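Local coordinates for acyl-coa oxidase (PDB 1W07), which catalyses the FAD-dependent desaturation of long- and medium-chain acyl-CoAs to 2-trans-enoyl-CoAs in peroxisomal beta-oxidation, passing electrons to oxygen to yield hydrogen peroxide, at residues Asp326-Gln331 with Gln588-Tyr593. The protein carries 1 engineered substitution. Numbering follows the deposited sequence.
Sequences DYKTQQ and QLRSLY. With FAD (flavin-adenine dinucleotide), chain C.
A small, buried helix-to-helix contact sets Lys-328 and Gln-331, in the first turn of helix 328-363, against Tyr-593 and Arg-590 on helix 579-596. The aliphatic end of the lysine does much of the touching: CE lies 3.8 Å from Arg-590 O and also approaches Tyr-593 CB, while CD sits at the edge of the tyrosine ring. Bends at chi2 (-66°) and chi4 turn the lysine chain so that NZ meets the side-chain oxygen of Gln-331, one turn on, donating to OE1 at 2.7 Å, tilted 28° from the carbonyl plane; Thr-594 OG1 is a second partner of the ammonium group. The same OE1 is 3.5 Å from Tyr-593 CB, with the amide and ring planes 77° apart. Gln-331 NE2 is bonded to Ile-325 O, and with the lysine bond on OE1 the amide is held at both ends, which should fix its rotation. The Tyr-593 ring has Gln-331 O over one face and Leu-589 O over the other, each offset toward the rim, and its hydroxyl bonds to Asn-332 OD1.

The contact joins the two C-terminal helical domains of the acyl-CoA oxidase fold, and the turn involved also contributes to the adenosine end of the FAD pocket. At the N-cap, Tyr-327 lays one ring face on the adenine, CE1 standing 3.4 Å from FAD C6A, with its hydroxyl anchored on Gln-312 O. A serine in its place would probably leave that adenine face without its aromatic cover and the base freer to shift. Gln-330 OE1 accepts a 2.7 Å bond from the ribose O3B of FAD, its NE2 being held by Leu-398 O and Ser-307 OG. Arg-590 reaches the dimer interface, where NH1 forms a salt bridge with Asp-518 of the second subunit.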
# COMPACT_ATOMS: atom_id res chain seq x y z
N ASP B 326 -19.18 -7.69 -11.56
CA ASP B 326 -20.64 -7.52 -11.45
C ASP B 326 -21.05 -7.16 -10.00
O ASP B 326 -22.17 -6.71 -9.77
CB ASP B 326 -21.38 -8.81 -11.82
CG ASP B 326 -21.52 -9.04 -13.32
OD1 ASP B 326 -20.89 -8.32 -14.13
OD2 ASP B 326 -22.27 -9.98 -13.69
N TYR B 327 -20.17 -7.39 -9.04
CA TYR B 327 -20.48 -7.12 -7.63
C TYR B 327 -20.31 -5.65 -7.29
O TYR B 327 -19.29 -5.04 -7.62
CB TYR B 327 -19.58 -7.97 -6.72
CG TYR B 327 -19.82 -9.47 -6.83
CD1 TYR B 327 -18.75 -10.37 -6.89
CD2 TYR B 327 -21.11 -9.99 -6.87
CE1 TYR B 327 -18.96 -11.74 -6.98
CE2 TYR B 327 -21.34 -11.36 -6.96
CZ TYR B 327 -20.25 -12.23 -7.02
OH TYR B 327 -20.48 -13.58 -7.18
N LYS B 328 -21.31 -5.06 -6.63
CA LYS B 328 -21.29 -3.65 -6.26
C LYS B 328 -20.08 -3.23 -5.43
O LYS B 328 -19.62 -2.10 -5.55
CB LYS B 328 -22.62 -3.26 -5.58
CG LYS B 328 -23.73 -2.94 -6.59
CD LYS B 328 -23.38 -1.68 -7.38
CE LYS B 328 -24.35 -1.38 -8.53
NZ LYS B 328 -24.20 -2.26 -9.73
N THR B 329 -19.58 -4.12 -4.57
CA THR B 329 -18.40 -3.83 -3.76
C THR B 329 -17.18 -3.71 -4.69
O THR B 329 -16.30 -2.87 -4.49
CB THR B 329 -18.10 -4.96 -2.79
OG1 THR B 329 -18.17 -6.20 -3.51
CG2 THR B 329 -19.10 -4.97 -1.62
N GLN B 330 -17.09 -4.58 -5.70
CA GLN B 330 -15.97 -4.53 -6.64
C GLN B 330 -16.07 -3.20 -7.41
O GLN B 330 -15.07 -2.52 -7.62
CB GLN B 330 -16.04 -5.72 -7.60
CG GLN B 330 -14.76 -6.02 -8.42
CD GLN B 330 -13.68 -6.69 -7.59
OE1 GLN B 330 -13.85 -6.88 -6.38
NE2 GLN B 330 -12.57 -7.07 -8.23
N GLN B 331 -17.28 -2.83 -7.82
CA GLN B 331 -17.52 -1.60 -8.59
C GLN B 331 -17.22 -0.33 -7.76
O GLN B 331 -16.65 0.64 -8.27
CB GLN B 331 -18.97 -1.57 -9.09
CG GLN B 331 -19.35 -2.84 -9.87
CD GLN B 331 -20.75 -2.79 -10.46
OE1 GLN B 331 -21.58 -1.97 -10.06
NE2 GLN B 331 -21.02 -3.68 -11.41
N GLN B 588 -27.65 7.74 -6.56
CA GLN B 588 -27.18 8.16 -7.88
C GLN B 588 -25.84 7.50 -8.19
O GLN B 588 -25.59 7.06 -9.32
CB GLN B 588 -27.04 9.67 -7.93
CG GLN B 588 -26.72 10.20 -9.32
CD GLN B 588 -27.73 9.75 -10.38
OE1 GLN B 588 -27.42 8.92 -11.24
NE2 GLN B 588 -28.94 10.29 -10.32
N LEU B 589 -24.96 7.44 -7.19
CA LEU B 589 -23.65 6.82 -7.34
C LEU B 589 -23.84 5.36 -7.74
O LEU B 589 -23.20 4.88 -8.67
CB LEU B 589 -22.86 6.93 -6.03
CG LEU B 589 -21.45 6.32 -6.03
CD1 LEU B 589 -20.59 6.97 -7.12
CD2 LEU B 589 -20.82 6.49 -4.65
N ARG B 590 -24.73 4.66 -7.04
CA ARG B 590 -25.03 3.24 -7.31
C ARG B 590 -25.48 3.06 -8.77
O ARG B 590 -24.97 2.20 -9.51
CB ARG B 590 -26.14 2.77 -6.38
CG ARG B 590 -26.05 1.32 -5.96
CD ARG B 590 -27.38 0.80 -5.43
NE ARG B 590 -28.03 1.78 -4.56
CZ ARG B 590 -27.59 2.14 -3.36
NH1 ARG B 590 -26.47 1.60 -2.87
NH2 ARG B 590 -28.24 3.05 -2.65
N SER B 591 -26.45 3.86 -9.18
CA SER B 591 -26.96 3.82 -10.53
C SER B 591 -25.85 4.07 -11.56
O SER B 591 -25.81 3.41 -12.60
CB SER B 591 -28.07 4.85 -10.70
OG SER B 591 -28.36 5.03 -12.08
N LEU B 592 -24.96 5.01 -11.28
CA LEU B 592 -23.85 5.32 -12.20
C LEU B 592 -22.92 4.11 -12.33
O LEU B 592 -22.33 3.89 -13.39
CB LEU B 592 -23.07 6.55 -11.72
CG LEU B 592 -23.79 7.90 -11.80
CD1 LEU B 592 -22.96 8.98 -11.13
CD2 LEU B 592 -24.05 8.27 -13.24
N TYR B 593 -22.77 3.34 -11.27
CA TYR B 593 -21.93 2.16 -11.35
C TYR B 593 -22.55 1.18 -12.36
O TYR B 593 -21.87 0.69 -13.27
CB TYR B 593 -21.81 1.48 -9.98
CG TYR B 593 -20.97 2.24 -8.96
CD1 TYR B 593 -19.99 3.15 -9.34
CD2 TYR B 593 -21.12 1.99 -7.59
CE1 TYR B 593 -19.16 3.80 -8.39
CE2 TYR B 593 -20.31 2.61 -6.63
CZ TYR B 593 -19.33 3.52 -7.03
OH TYR B 593 -18.53 4.11 -6.07
PA FAD C . -11.50 -14.01 -5.11
O1A FAD C . -12.39 -14.64 -4.12
O2A FAD C . -11.49 -14.55 -6.50
O5B FAD C . -11.80 -12.43 -5.14
C5B FAD C . -11.24 -11.58 -6.15
C4B FAD C . -11.96 -10.23 -6.14
O4B FAD C . -13.37 -10.51 -6.26
C3B FAD C . -11.77 -9.52 -4.79
O3B FAD C . -11.94 -8.11 -4.97
C2B FAD C . -12.92 -10.10 -3.97
O2B FAD C . -13.30 -9.17 -2.95
C1B FAD C . -14.02 -10.10 -5.04
N9A FAD C . -15.10 -11.05 -4.69
C8A FAD C . -15.04 -12.38 -4.79
N7A FAD C . -16.20 -12.91 -4.42
C5A FAD C . -17.01 -11.91 -4.09
C6A FAD C . -18.33 -11.86 -3.65
N6A FAD C . -19.04 -12.98 -3.51
N1A FAD C . -18.91 -10.61 -3.40
C2A FAD C . -18.15 -9.45 -3.60
N3A FAD C . -16.90 -9.54 -4.02
C4A FAD C . -16.32 -10.72 -4.27
N1 FAD C . -4.50 -21.75 -0.32
C2 FAD C . -4.34 -23.07 0.12
O2 FAD C . -5.16 -23.93 -0.19
N3 FAD C . -3.20 -23.40 0.87
C4 FAD C . -2.24 -22.42 1.16
O4 FAD C . -1.24 -22.72 1.81
C4X FAD C . -2.41 -21.12 0.71
N5 FAD C . -1.42 -20.15 0.95
C5X FAD C . -1.57 -18.84 0.47
C6 FAD C . -0.52 -17.93 0.59
C7 FAD C . -0.62 -16.68 -0.02
C7M FAD C . 0.57 -15.71 0.08
C8 FAD C . -1.76 -16.33 -0.74
C8M FAD C . -1.88 -14.99 -1.46
C9 FAD C . -2.81 -17.24 -0.84
C9A FAD C . -2.72 -18.50 -0.24
N10 FAD C . -3.74 -19.45 -0.42
C10 FAD C . -3.54 -20.78 -0.02
C1' FAD C . -4.99 -19.09 -1.12
C2' FAD C . -5.86 -18.26 -0.17
O2' FAD C . -6.02 -18.97 1.06
C3' FAD C . -7.25 -17.91 -0.71
O3' FAD C . -7.95 -19.10 -1.08
C4' FAD C . -7.18 -16.97 -1.93
O4' FAD C . -6.19 -15.96 -1.74
C5' FAD C . -8.54 -16.31 -2.15
O5' FAD C . -8.41 -15.27 -3.11
P FAD C . -9.11 -15.38 -4.55
O1P FAD C . -8.04 -15.27 -5.57
O2P FAD C . -9.99 -16.56 -4.58
O3P FAD C . -9.99 -14.03 -4.56